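Local structure of 3-hexulose-6-phosphate synthase (Mycobacterium gastri, 3AJX) at residues M1-L9 and A180-Y190; L18-D27 and P195-R203. The protein is a (beta/alpha)8-barrel enzyme of the orotidine 5'-phosphate decarboxylase / HUMPS family, modelled here with a bound magnesium ion. The protein carries 1 engineered substitution. All blocks are in the same frame, centred on the assembly; numbering follows the deposited sequence.

Contact 1. Residues M1-L9 and A180-Y190. With SO4 (sulfate ion), chain G.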
ATOM      1  N   MET A   1       2.569 -28.466   2.259  1.00 14.32           N
ATOM      2  CA  MET A   1       2.009 -27.086   2.341  1.00 12.60           C
ATOM      3  C   MET A   1       2.261 -26.473   3.710  1.00 13.38           C
ATOM      4  O   MET A   1       2.094 -27.127   4.738  1.00 14.29           O
ATOM      5  CB  MET A   1       0.505 -27.112   2.060  1.00 12.77           C
ATOM      6  CG  MET A   1      -0.168 -25.743   2.114  1.00 11.28           C
ATOM      7  SD  MET A   1      -1.885 -25.798   1.565  1.00 12.01           S
ATOM      8  CE  MET A   1      -2.697 -26.418   3.056  1.00 13.58           C
ATOM      9  N   LYS A   2       2.665 -25.208   3.714  1.00 12.21           N
ATOM     10  CA  LYS A   2       2.944 -24.496   4.952  1.00 11.70           C
ATOM     11  C   LYS A   2       1.734 -23.691   5.411  1.00 10.57           C
ATOM     12  O   LYS A   2       0.802 -23.452   4.641  1.00 11.10           O
ATOM     13  CB  LYS A   2       4.128 -23.553   4.751  1.00 13.96           C
ATOM     14  CG  LYS A   2       5.408 -24.249   4.342  1.00 17.04           C
ATOM     15  CD  LYS A   2       6.522 -23.244   4.130  1.00 19.17           C
ATOM     16  CE  LYS A   2       7.815 -23.933   3.722  1.00 21.49           C
ATOM     17  NZ  LYS A   2       8.917 -22.947   3.550  1.00 22.29           N
ATOM     18  N   LEU A   3       1.755 -23.282   6.677  1.00  9.93           N
ATOM     19  CA  LEU A   3       0.672 -22.493   7.242  1.00  9.75           C
ATOM     20  C   LEU A   3       1.199 -21.122   7.626  1.00  9.67           C
ATOM     21  O   LEU A   3       2.225 -21.005   8.299  1.00 10.47           O
ATOM     22  CB  LEU A   3       0.086 -23.181   8.478  1.00 10.66           C
ATOM     23  CG  LEU A   3      -1.039 -22.431   9.202  1.00 11.35           C
ATOM     24  CD1 LEU A   3      -2.248 -22.277   8.284  1.00 11.85           C
ATOM     25  CD2 LEU A   3      -1.424 -23.201  10.457  1.00 13.07           C
ATOM     26  N   GLN A   4       0.487 -20.087   7.193  1.00  8.40           N
ATOM     27  CA  GLN A   4       0.865 -18.709   7.477  1.00  8.85           C
ATOM     28  C   GLN A   4      -0.238 -17.977   8.237  1.00  7.68           C
ATOM     29  O   GLN A   4      -1.408 -18.033   7.851  1.00 10.24           O
ATOM     30  CB  GLN A   4       1.159 -17.976   6.156  1.00  7.84           C
ATOM     31  CG  GLN A   4       1.234 -16.448   6.253  1.00  8.57           C
ATOM     32  CD  GLN A   4       1.694 -15.806   4.953  1.00 10.98           C
ATOM     33  OE1 GLN A   4       1.455 -14.623   4.712  1.00 13.82           O
ATOM     34  NE2 GLN A   4       2.371 -16.584   4.116  1.00  9.12           N
ATOM     35  N   VAL A   5       0.129 -17.299   9.322  1.00  7.71           N
ATOM     36  CA  VAL A   5      -0.854 -16.530  10.079  1.00  9.11           C
ATOM     37  C   VAL A   5      -0.770 -15.063   9.663  1.00  8.58           C
ATOM     38  O   VAL A   5       0.298 -14.453   9.702  1.00  9.18           O
ATOM     39  CB  VAL A   5      -0.637 -16.645  11.617  1.00  9.84           C
ATOM     40  CG1 VAL A   5       0.773 -16.220  11.998  1.00 10.11           C
ATOM     41  CG2 VAL A   5      -1.664 -15.779  12.344  1.00 10.87           C
ATOM     42  N   ALA A   6      -1.898 -14.511   9.231  1.00  8.07           N
ATOM     43  CA  ALA A   6      -1.942 -13.113   8.821  1.00  9.02           C
ATOM     44  C   ALA A   6      -2.375 -12.276  10.015  1.00 10.05           C
ATOM     45  O   ALA A   6      -3.560 -12.240  10.361  1.00  9.65           O
ATOM     46  CB  ALA A   6      -2.922 -12.933   7.663  1.00 10.44           C
ATOM     47  N   ILE A   7      -1.410 -11.618  10.653  1.00  9.81           N
ATOM     48  CA  ILE A   7      -1.710 -10.780  11.808  1.00 10.74           C
ATOM     49  C   ILE A   7      -2.147  -9.399  11.325  1.00 10.36           C
ATOM     50  O   ILE A   7      -1.343  -8.472  11.217  1.00 12.40           O
ATOM     51  CB  ILE A   7      -0.483 -10.645  12.739  1.00  9.46           C
ATOM     52  CG1 ILE A   7      -0.019 -12.034  13.188  1.00 11.78           C
ATOM     53  CG2 ILE A   7      -0.848  -9.805  13.961  1.00 12.66           C
ATOM     54  CD1 ILE A   7       1.152 -12.024  14.154  1.00 10.92           C
ATOM     55  N   ASP A   8      -3.434  -9.279  11.019  1.00 12.42           N
ATOM     56  CA  ASP A   8      -3.994  -8.031  10.532  1.00 13.51           C
ATOM     57  C   ASP A   8      -4.578  -7.224  11.683  1.00 15.62           C
ATOM     58  O   ASP A   8      -5.741  -6.820  11.650  1.00 17.40           O
ATOM     59  CB  ASP A   8      -5.063  -8.332   9.477  1.00 16.30           C
ATOM     60  CG  ASP A   8      -4.467  -8.849   8.181  1.00 18.68           C
ATOM     61  OD1 ASP A   8      -5.140  -9.624   7.469  1.00 18.53           O
ATOM     62  OD2 ASP A   8      -3.320  -8.468   7.865  1.00 21.28           O
ATOM     63  N   LEU A   9      -3.756  -7.008  12.706  1.00 14.56           N
ATOM     64  CA  LEU A   9      -4.162  -6.254  13.884  1.00 14.68           C
ATOM     65  C   LEU A   9      -3.586  -4.841  13.821  1.00 14.76           C
ATOM     66  O   LEU A   9      -2.959  -4.472  12.826  1.00 14.73           O
ATOM     67  CB  LEU A   9      -3.697  -6.975  15.150  1.00 16.22           C
ATOM     68  CG  LEU A   9      -4.270  -8.392  15.294  1.00 17.31           C
ATOM     69  CD1 LEU A   9      -3.752  -9.032  16.570  1.00 17.44           C
ATOM     70  CD2 LEU A   9      -5.792  -8.331  15.302  1.00 17.83           C
ATOM     71  N   ALA A 180      -1.357 -25.450  -3.471  1.00 11.06           N
ATOM     72  CA  ALA A 180      -0.803 -24.292  -2.777  1.00 10.11           C
ATOM     73  C   ALA A 180       0.421 -24.655  -1.944  1.00 10.62           C
ATOM     74  O   ALA A 180       0.463 -25.706  -1.308  1.00 11.36           O
ATOM     75  CB  ALA A 180      -1.863 -23.662  -1.884  1.00  9.90           C
ATOM     76  N   GLU A 181       1.415 -23.773  -1.956  1.00 10.69           N
ATOM     77  CA  GLU A 181       2.643 -23.970  -1.196  1.00 10.41           C
ATOM     78  C   GLU A 181       2.409 -23.474   0.228  1.00 11.18           C
ATOM     79  O   GLU A 181       3.024 -23.959   1.181  1.00  9.63           O
ATOM     80  CB  GLU A 181       3.784 -23.171  -1.835  1.00 13.16           C
ATOM     81  CG  GLU A 181       5.128 -23.278  -1.130  1.00 17.37           C
ATOM     82  CD  GLU A 181       5.685 -24.691  -1.130  1.00 20.96           C
ATOM     83  OE1 GLU A 181       5.231 -25.518  -1.950  1.00 23.71           O
ATOM     84  OE2 GLU A 181       6.591 -24.970  -0.316  1.00 25.67           O
ATOM     85  N   VAL A 182       1.508 -22.504   0.352  1.00  9.25           N
ATOM     86  CA  VAL A 182       1.177 -21.904   1.639  1.00  8.67           C
ATOM     87  C   VAL A 182      -0.313 -21.608   1.757  1.00  8.21           C
ATOM     88  O   VAL A 182      -0.935 -21.123   0.814  1.00  9.21           O
ATOM     89  CB  VAL A 182       1.928 -20.556   1.829  1.00  9.11           C
ATOM     90  CG1 VAL A 182       1.602 -19.966   3.199  1.00  9.92           C
ATOM     91  CG2 VAL A 182       3.432 -20.760   1.675  1.00  8.88           C
ATOM     92  N   ALA A 183      -0.883 -21.921   2.916  1.00  8.51           N
ATOM     93  CA  ALA A 183      -2.279 -21.622   3.190  1.00  8.90           C
ATOM     94  C   ALA A 183      -2.207 -20.490   4.212  1.00  8.03           C
ATOM     95  O   ALA A 183      -1.559 -20.631   5.249  1.00  8.69           O
ATOM     96  CB  ALA A 183      -2.987 -22.834   3.791  1.00 10.19           C
ATOM     97  N   VAL A 184      -2.844 -19.362   3.906  1.00  8.55           N
ATOM     98  CA  VAL A 184      -2.836 -18.212   4.805  1.00  9.16           C
ATOM     99  C   VAL A 184      -4.136 -18.142   5.593  1.00  9.27           C
ATOM    100  O   VAL A 184      -5.220 -18.267   5.027  1.00 10.22           O
ATOM    101  CB  VAL A 184      -2.684 -16.882   4.028  1.00  9.46           C
ATOM    102  CG1 VAL A 184      -2.645 -15.708   5.000  1.00 10.26           C
ATOM    103  CG2 VAL A 184      -1.422 -16.917   3.188  1.00  8.99           C
ATOM    104  N   ALA A 185      -4.022 -17.948   6.899  1.00  9.38           N
ATOM    105  CA  ALA A 185      -5.200 -17.841   7.748  1.00 10.12           C
ATOM    106  C   ALA A 185      -5.107 -16.563   8.576  1.00 10.67           C
ATOM    107  O   ALA A 185      -4.127 -16.345   9.292  1.00 10.62           O
ATOM    108  CB  ALA A 185      -5.303 -19.059   8.663  1.00 11.56           C
ATOM    109  N   GLY A 186      -6.124 -15.717   8.461  1.00  9.81           N
ATOM    110  CA  GLY A 186      -6.156 -14.472   9.209  1.00 10.12           C
ATOM    111  C   GLY A 186      -7.253 -14.470  10.259  1.00 10.11           C
ATOM    112  O   GLY A 186      -7.008 -14.816  11.414  1.00 10.61           O
ATOM    113  N   GLY A 187      -8.461 -14.088   9.853  1.00 11.41           N
ATOM    114  CA  GLY A 187      -9.583 -14.035  10.774  1.00 11.73           C
ATOM    115  C   GLY A 187      -9.873 -15.336  11.499  1.00  9.71           C
ATOM    116  O   GLY A 187     -10.331 -15.323  12.642  1.00 10.97           O
ATOM    117  N   ALA A 188      -9.619 -16.463  10.843  1.00 10.25           N
ATOM    118  CA  ALA A 188      -9.861 -17.760  11.460  1.00 10.89           C
ATOM    119  C   ALA A 188      -9.006 -17.905  12.718  1.00 10.96           C
ATOM    120  O   ALA A 188      -9.371 -18.626  13.651  1.00 12.34           O
ATOM    121  CB  ALA A 188      -9.542 -18.881  10.473  1.00 11.03           C
ATOM    122  N   ILE A 189      -7.871 -17.213  12.745  1.00 11.62           N
ATOM    123  CA  ILE A 189      -6.983 -17.282  13.894  1.00 10.14           C
ATOM    124  C   ILE A 189      -7.151 -16.106  14.864  1.00 13.38           C
ATOM    125  O   ILE A 189      -7.528 -16.316  16.019  1.00 13.12           O
ATOM    126  CB  ILE A 189      -5.499 -17.383  13.453  1.00 11.25           C
ATOM    127  CG1 ILE A 189      -5.268 -18.705  12.713  1.00 10.92           C
ATOM    128  CG2 ILE A 189      -4.581 -17.300  14.672  1.00 10.39           C
ATOM    129  CD1 ILE A 189      -3.847 -18.894  12.203  1.00 13.35           C
ATOM    130  N   TYR A 190      -6.897 -14.878  14.410  1.00 12.54           N
ATOM    131  CA  TYR A 190      -7.013 -13.735  15.316  1.00 12.85           C
ATOM    132  C   TYR A 190      -8.437 -13.380  15.742  1.00 13.81           C
ATOM    133  O   TYR A 190      -8.634 -12.677  16.737  1.00 15.37           O
ATOM    134  CB  TYR A 190      -6.301 -12.486  14.744  1.00 11.42           C
ATOM    135  CG  TYR A 190      -6.895 -11.872  13.491  1.00 12.23           C
ATOM    136  CD1 TYR A 190      -6.275 -12.031  12.251  1.00 11.36           C
ATOM    137  CD2 TYR A 190      -8.054 -11.096  13.548  1.00 12.14           C
ATOM    138  CE1 TYR A 190      -6.793 -11.432  11.099  1.00 12.96           C
ATOM    139  CE2 TYR A 190      -8.578 -10.493  12.402  1.00 13.80           C
ATOM    140  CZ  TYR A 190      -7.944 -10.667  11.183  1.00 13.35           C
ATOM    141  OH  TYR A 190      -8.465 -10.082  10.050  1.00 14.82           O
TER
HETATM  142  S   SO4 G6001      -7.969 -13.890   5.995  1.00 24.59           S
HETATM  143  O1  SO4 G6001      -8.858 -13.238   6.982  1.00 21.45           O
HETATM  144  O2  SO4 G6001      -8.402 -13.562   4.622  1.00 22.12           O
HETATM  145  O3  SO4 G6001      -8.022 -15.352   6.184  1.00 21.29           O
HETATM  146  O4  SO4 G6001      -6.588 -13.418   6.204  1.00 23.04           O
HETATM  147  O   HOH W   1       3.835 -27.689  -0.438  1.00 30.25           O
HETATM  148  O   HOH W   2      -7.315 -10.824   7.791  1.00 19.72           O
HETATM  149  O   HOH W   3      -8.275  -7.387  10.352  1.00 22.83           O
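Gln-4 lies alongside Val-184, both side chains pointing the same way from neighbouring parallel strands, while Gln-4 CB rests 3.6 Å from Val-182 CG1. Val-184 carries its CG1 opposite the backbone N (chi1 -179°), which brings that methyl to 3.9 Å from Ala-6 CB. Leu-3, Val-5, Ala-183 and Ala-185 take the other face. There Val-5 meets Ile-189 at about a right angle, with CG2 of the valine 3.8 Å from CD1 of the isoleucine. At the N terminus of the chain Met-1 bends at its thioether (chi3 80°) and sets CE 3.7 Å from Ala-183 CB.

Five backbone hydrogen bonds stitch the strands from Lys-2 to Ala-6. One of them, Ala-185 N to Gln-4 O at 2.8 Å, is almost collinear with the carbonyl bond; by contrast, Ala-6 N approaches Ala-185 O from above its carbonyl plane. Past the strand ends, Tyr-190 turns the edge of its ring to Ala-6 O, with CD1 3.3 Å from that oxygen, and the Leu-9 side chain runs antiparallel to that of Tyr-190, its CD2 near the ring. A water joins Tyr-190 OH to Asp-8 O. Gly-186 N and Gly-187 N, at the N-terminal end of helix 187-190, each donate to a different oxygen of the sulfate, the latter almost straight at 178°. Gln-140 and Gly-166 also bind this anion, an arrangement consistent with the phosphate-binding site common in such barrels.

The paired strands are the first and last of the eight, so their bonding closes the barrel. Strand 28-31, whose Glu-30 is a magnesium ligand, flanks strand 2-7, and helix 195-204 packs Leu-202 against Leu-3, Ala-185 and Ile-189 while helix 172-177 lies by Met-1 and Ala-183.

Contact 2. Residues L18-D27 and P195-R203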
ATOM      1  N   LEU A  18      -0.313 -12.360  20.036  1.00 14.48           N
ATOM      2  CA  LEU A  18      -0.881 -13.360  19.140  1.00 14.64           C
ATOM      3  C   LEU A  18       0.199 -14.297  18.620  1.00 14.53           C
ATOM      4  O   LEU A  18       0.027 -15.515  18.623  1.00 14.16           O
ATOM      5  CB  LEU A  18      -1.585 -12.691  17.955  1.00 13.44           C
ATOM      6  CG  LEU A  18      -2.225 -13.666  16.963  1.00 13.38           C
ATOM      7  CD1 LEU A  18      -3.263 -14.518  17.682  1.00 13.21           C
ATOM      8  CD2 LEU A  18      -2.869 -12.904  15.819  1.00 12.80           C
ATOM      9  N   ALA A  19       1.312 -13.724  18.172  1.00 14.13           N
ATOM     10  CA  ALA A  19       2.411 -14.528  17.648  1.00 14.36           C
ATOM     11  C   ALA A  19       2.897 -15.521  18.701  1.00 15.02           C
ATOM     12  O   ALA A  19       3.264 -16.648  18.378  1.00 13.92           O
ATOM     13  CB  ALA A  19       3.560 -13.625  17.205  1.00 15.32           C
ATOM     14  N   GLY A  20       2.897 -15.098  19.961  1.00 15.54           N
ATOM     15  CA  GLY A  20       3.344 -15.978  21.025  1.00 17.32           C
ATOM     16  C   GLY A  20       2.453 -17.195  21.203  1.00 18.10           C
ATOM     17  O   GLY A  20       2.930 -18.279  21.545  1.00 18.88           O
ATOM     18  N   LYS A  21       1.157 -17.018  20.964  1.00 17.59           N
ATOM     19  CA  LYS A  21       0.187 -18.100  21.118  1.00 17.64           C
ATOM     20  C   LYS A  21       0.104 -19.070  19.941  1.00 16.72           C
ATOM     21  O   LYS A  21      -0.247 -20.237  20.123  1.00 16.59           O
ATOM     22  CB  LYS A  21      -1.209 -17.522  21.355  1.00 20.60           C
ATOM     23  CG  LYS A  21      -1.327 -16.610  22.558  1.00 24.47           C
ATOM     24  CD  LYS A  21      -2.752 -16.113  22.705  1.00 27.31           C
ATOM     25  CE  LYS A  21      -2.895 -15.186  23.902  1.00 30.44           C
ATOM     26  NZ  LYS A  21      -4.297 -14.712  24.063  1.00 32.27           N
ATOM     27  N   VAL A  22       0.422 -18.599  18.738  1.00 15.59           N
ATOM     28  CA  VAL A  22       0.317 -19.450  17.554  1.00 13.78           C
ATOM     29  C   VAL A  22       1.614 -19.822  16.836  1.00 14.16           C
ATOM     30  O   VAL A  22       1.602 -20.679  15.956  1.00 13.80           O
ATOM     31  CB  VAL A  22      -0.630 -18.807  16.505  1.00 12.78           C
ATOM     32  CG1 VAL A  22      -1.953 -18.452  17.156  1.00 13.01           C
ATOM     33  CG2 VAL A  22       0.017 -17.565  15.895  1.00 13.59           C
ATOM     34  N   ALA A  23       2.726 -19.192  17.210  1.00 13.99           N
ATOM     35  CA  ALA A  23       4.016 -19.445  16.566  1.00 15.89           C
ATOM     36  C   ALA A  23       4.371 -20.917  16.355  1.00 16.88           C
ATOM     37  O   ALA A  23       4.823 -21.309  15.277  1.00 15.11           O
ATOM     38  CB  ALA A  23       5.127 -18.760  17.356  1.00 17.55           C
ATOM     39  N   GLU A  24       4.169 -21.728  17.387  1.00 16.97           N
ATOM     40  CA  GLU A  24       4.496 -23.149  17.314  1.00 17.38           C
ATOM     41  C   GLU A  24       3.709 -23.927  16.264  1.00 16.68           C
ATOM     42  O   GLU A  24       4.126 -25.010  15.853  1.00 17.29           O
ATOM     43  CB  GLU A  24       4.290 -23.794  18.688  1.00 19.64           C
ATOM     44  CG  GLU A  24       2.889 -23.617  19.247  1.00 22.91           C
ATOM     45  CD  GLU A  24       2.781 -24.037  20.702  1.00 25.52           C
ATOM     46  OE1 GLU A  24       2.941 -25.245  20.990  1.00 25.48           O
ATOM     47  OE2 GLU A  24       2.541 -23.156  21.557  1.00 24.83           O
ATOM     48  N   TYR A  25       2.583 -23.378  15.822  1.00 14.76           N
ATOM     49  CA  TYR A  25       1.746 -24.057  14.838  1.00 15.50           C
ATOM     50  C   TYR A  25       1.874 -23.528  13.415  1.00 14.81           C
ATOM     51  O   TYR A  25       1.274 -24.078  12.491  1.00 15.26           O
ATOM     52  CB  TYR A  25       0.278 -23.982  15.263  1.00 16.65           C
ATOM     53  CG  TYR A  25       0.031 -24.482  16.665  1.00 18.01           C
ATOM     54  CD1 TYR A  25      -0.320 -23.603  17.688  1.00 18.14           C
ATOM     55  CD2 TYR A  25       0.171 -25.832  16.973  1.00 19.31           C
ATOM     56  CE1 TYR A  25      -0.524 -24.058  18.986  1.00 20.97           C
ATOM     57  CE2 TYR A  25      -0.030 -26.299  18.267  1.00 20.61           C
ATOM     58  CZ  TYR A  25      -0.376 -25.408  19.267  1.00 21.52           C
ATOM     59  OH  TYR A  25      -0.563 -25.867  20.548  1.00 23.17           O
ATOM     60  N   VAL A  26       2.653 -22.469  13.232  1.00 15.19           N
ATOM     61  CA  VAL A  26       2.807 -21.882  11.902  1.00 13.57           C
ATOM     62  C   VAL A  26       4.244 -21.840  11.407  1.00 13.89           C
ATOM     63  O   VAL A  26       5.194 -21.864  12.193  1.00 14.15           O
ATOM     64  CB  VAL A  26       2.254 -20.441  11.860  1.00 13.15           C
ATOM     65  CG1 VAL A  26       0.804 -20.427  12.315  1.00 12.77           C
ATOM     66  CG2 VAL A  26       3.104 -19.534  12.734  1.00 13.49           C
ATOM     67  N   ASP A  27       4.388 -21.765  10.087  1.00 13.38           N
ATOM     68  CA  ASP A  27       5.694 -21.705   9.444  1.00 12.74           C
ATOM     69  C   ASP A  27       6.056 -20.257   9.143  1.00 11.93           C
ATOM     70  O   ASP A  27       7.222 -19.865   9.203  1.00 11.60           O
ATOM     71  CB  ASP A  27       5.659 -22.482   8.129  1.00 14.04           C
ATOM     72  CG  ASP A  27       5.235 -23.916   8.316  1.00 15.04           C
ATOM     73  OD1 ASP A  27       6.048 -24.706   8.836  1.00 19.33           O
ATOM     74  OD2 ASP A  27       4.088 -24.250   7.954  1.00 17.05           O
ATOM     75  N   PRO A 195      -7.268 -18.432  19.777  1.00 13.03           N
ATOM     76  CA  PRO A 195      -6.357 -18.383  18.627  1.00 13.37           C
ATOM     77  C   PRO A 195      -5.373 -19.551  18.534  1.00 13.83           C
ATOM     78  O   PRO A 195      -5.121 -20.075  17.447  1.00 12.95           O
ATOM     79  CB  PRO A 195      -5.645 -17.044  18.810  1.00 13.60           C
ATOM     80  CG  PRO A 195      -6.702 -16.202  19.463  1.00 15.16           C
ATOM     81  CD  PRO A 195      -7.262 -17.150  20.502  1.00 14.10           C
ATOM     82  N   ALA A 196      -4.816 -19.952  19.671  1.00 13.92           N
ATOM     83  CA  ALA A 196      -3.858 -21.052  19.698  1.00 14.50           C
ATOM     84  C   ALA A 196      -4.480 -22.342  19.175  1.00 14.93           C
ATOM     85  O   ALA A 196      -3.894 -23.026  18.332  1.00 15.00           O
ATOM     86  CB  ALA A 196      -3.342 -21.261  21.116  1.00 16.21           C
ATOM     87  N   ALA A 197      -5.665 -22.678  19.675  1.00 14.53           N
ATOM     88  CA  ALA A 197      -6.344 -23.894  19.242  1.00 15.24           C
ATOM     89  C   ALA A 197      -6.746 -23.803  17.775  1.00 14.32           C
ATOM     90  O   ALA A 197      -6.715 -24.800  17.054  1.00 15.97           O
ATOM     91  CB  ALA A 197      -7.575 -24.149  20.115  1.00 15.58           C
ATOM     92  N   ALA A 198      -7.128 -22.606  17.335  1.00 13.24           N
ATOM     93  CA  ALA A 198      -7.528 -22.406  15.944  1.00 12.81           C
ATOM     94  C   ALA A 198      -6.352 -22.680  15.017  1.00 12.31           C
ATOM     95  O   ALA A 198      -6.505 -23.324  13.976  1.00 13.05           O
ATOM     96  CB  ALA A 198      -8.036 -20.980  15.741  1.00 12.43           C
ATOM     97  N   ALA A 199      -5.176 -22.188  15.399  1.00 12.15           N
ATOM     98  CA  ALA A 199      -3.977 -22.386  14.594  1.00 13.21           C
ATOM     99  C   ALA A 199      -3.611 -23.864  14.578  1.00 14.50           C
ATOM    100  O   ALA A 199      -3.261 -24.411  13.533  1.00 13.85           O
ATOM    101  CB  ALA A 199      -2.818 -21.557  15.153  1.00 13.00           C
ATOM    102  N   LYS A 200      -3.708 -24.507  15.739  1.00 15.54           N
ATOM    103  CA  LYS A 200      -3.385 -25.928  15.857  1.00 16.72           C
ATOM    104  C   LYS A 200      -4.296 -26.770  14.971  1.00 17.00           C
ATOM    105  O   LYS A 200      -3.842 -27.682  14.276  1.00 16.78           O
ATOM    106  CB  LYS A 200      -3.516 -26.383  17.316  1.00 18.39           C
ATOM    107  CG  LYS A 200      -3.051 -27.817  17.554  1.00 19.34           C
ATOM    108  CD  LYS A 200      -3.209 -28.248  19.007  1.00 21.65           C
ATOM    109  CE  LYS A 200      -2.616 -29.640  19.217  1.00 23.07           C
ATOM    110  NZ  LYS A 200      -2.770 -30.126  20.618  1.00 25.51           N
ATOM    111  N   GLU A 201      -5.586 -26.457  14.992  1.00 16.44           N
ATOM    112  CA  GLU A 201      -6.562 -27.190  14.196  1.00 17.78           C
ATOM    113  C   GLU A 201      -6.364 -26.970  12.697  1.00 15.76           C
ATOM    114  O   GLU A 201      -6.570 -27.882  11.895  1.00 15.85           O
ATOM    115  CB  GLU A 201      -7.972 -26.794  14.637  1.00 19.73           C
ATOM    116  CG  GLU A 201      -8.264 -27.220  16.074  1.00 28.16           C
ATOM    117  CD  GLU A 201      -9.425 -26.473  16.703  1.00 31.34           C
ATOM    118  OE1 GLU A 201      -9.348 -25.230  16.801  1.00 34.81           O
ATOM    119  OE2 GLU A 201     -10.409 -27.132  17.104  1.00 35.52           O
ATOM    120  N   LEU A 202      -5.970 -25.760  12.313  1.00 14.70           N
ATOM    121  CA  LEU A 202      -5.717 -25.482  10.902  1.00 12.42           C
ATOM    122  C   LEU A 202      -4.521 -26.326  10.454  1.00 13.90           C
ATOM    123  O   LEU A 202      -4.534 -26.927   9.376  1.00 14.69           O
ATOM    124  CB  LEU A 202      -5.420 -23.993  10.706  1.00 12.46           C
ATOM    125  CG  LEU A 202      -6.651 -23.090  10.652  1.00 11.70           C
ATOM    126  CD1 LEU A 202      -6.243 -21.648  10.901  1.00 11.46           C
ATOM    127  CD2 LEU A 202      -7.341 -23.248   9.299  1.00 12.63           C
ATOM    128  N   ARG A 203      -3.496 -26.367  11.299  1.00 12.71           N
ATOM    129  CA  ARG A 203      -2.284 -27.136  11.038  1.00 15.62           C
ATOM    130  C   ARG A 203      -2.587 -28.629  10.900  1.00 14.96           C
ATOM    131  O   ARG A 203      -2.061 -29.304  10.015  1.00 15.31           O
ATOM    132  CB  ARG A 203      -1.287 -26.923  12.182  1.00 15.78           C
ATOM    133  CG  ARG A 203      -0.214 -27.998  12.305  1.00 21.96           C
ATOM    134  CD  ARG A 203       0.747 -27.965  11.138  1.00 24.52           C
ATOM    135  NE  ARG A 203       1.547 -26.745  11.142  1.00 27.64           N
ATOM    136  CZ  ARG A 203       2.434 -26.428  10.205  1.00 29.01           C
ATOM    137  NH1 ARG A 203       2.644 -27.245   9.179  1.00 29.66           N
ATOM    138  NH2 ARG A 203       3.112 -25.293  10.294  1.00 26.65           N
TER
HETATM  139  O   HOH W   4      -0.154 -28.460  21.094  1.00 30.29           O
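Tyr-25 and Lys-200 meet where the first and last helices of the (beta/alpha)8 barrel come together, segment 18-27 carrying the end of helix 12-22 and segment 195-203 most of helix 195-204. The axes of the short helical segments approach to 8.8 Å at an angle of 47°.

Apolar packing fills the middle. Ala-199 CB touches two side chains of the other segment, 3.8 Å from Val-22 CB and 3.9 Å from Tyr-25 CB. Further toward the start of both segments, Leu-18 swings CG to the side opposite its backbone N (chi1 -179°), and its CD1 reaches Pro-195 CB obliquely; Val-22 CG1 also rests against the Pro-195 carbonyl oxygen. Small alanines on helix 195-203 let the backbones come close, and Ala-196 CB packs against Lys-21 O.

The aromatic interaction is a CH-pi contact. Lys-200 CB stands over one face of the Tyr-25 ring, 3.7 Å from its centroid, while Glu-24 CG lies over the opposite face near the rim.

Charge and hydrogen bonding are concentrated on Arg-203, whose chain folds at chi2 and chi3 to bring the guanidinium back onto the turn after helix 12-22. Its NE and NH2 grip Tyr-25 O together, the NE bond being 3.0 Å long. Both nitrogens come from the same face, above the plane of that carbonyl, whereas the oxygen lies in the guanidinium plane. Arg-203 NH2 also forms a salt bridge with Asp-27 OD2 at 2.7 Å; the carboxylate is met from above its plane, and the two flat groups stand 84° apart. Asp-27 OD2 has a second partner in the backbone NH of Leu-3.

A water sits in the plane of the Tyr-25 ring, 2.7 Å from Tyr-25 OH, and accepts from Lys-200 NZ.

From the N terminus the chain lays down strand 2-7, then helix 12-22 and the turn to Asp-27, makes its way round the barrel, and returns with strand 182-185, helix 187-190 and helix 195-204. Contact 1 closes the loop from the first strand to the last, and contact 2 the loop from the first helix to the last. Because the four segments alternate along the chain, the two closures cross. Their centres are 9 Å apart: contact 1 seals the sheet, contact 2 the layer of helices outside it. The two contacts also touch each other, helix 187-190 leaning on the start of helix 195-204, where Ile-189 O lies 3.4 Å from Pro-195 CB.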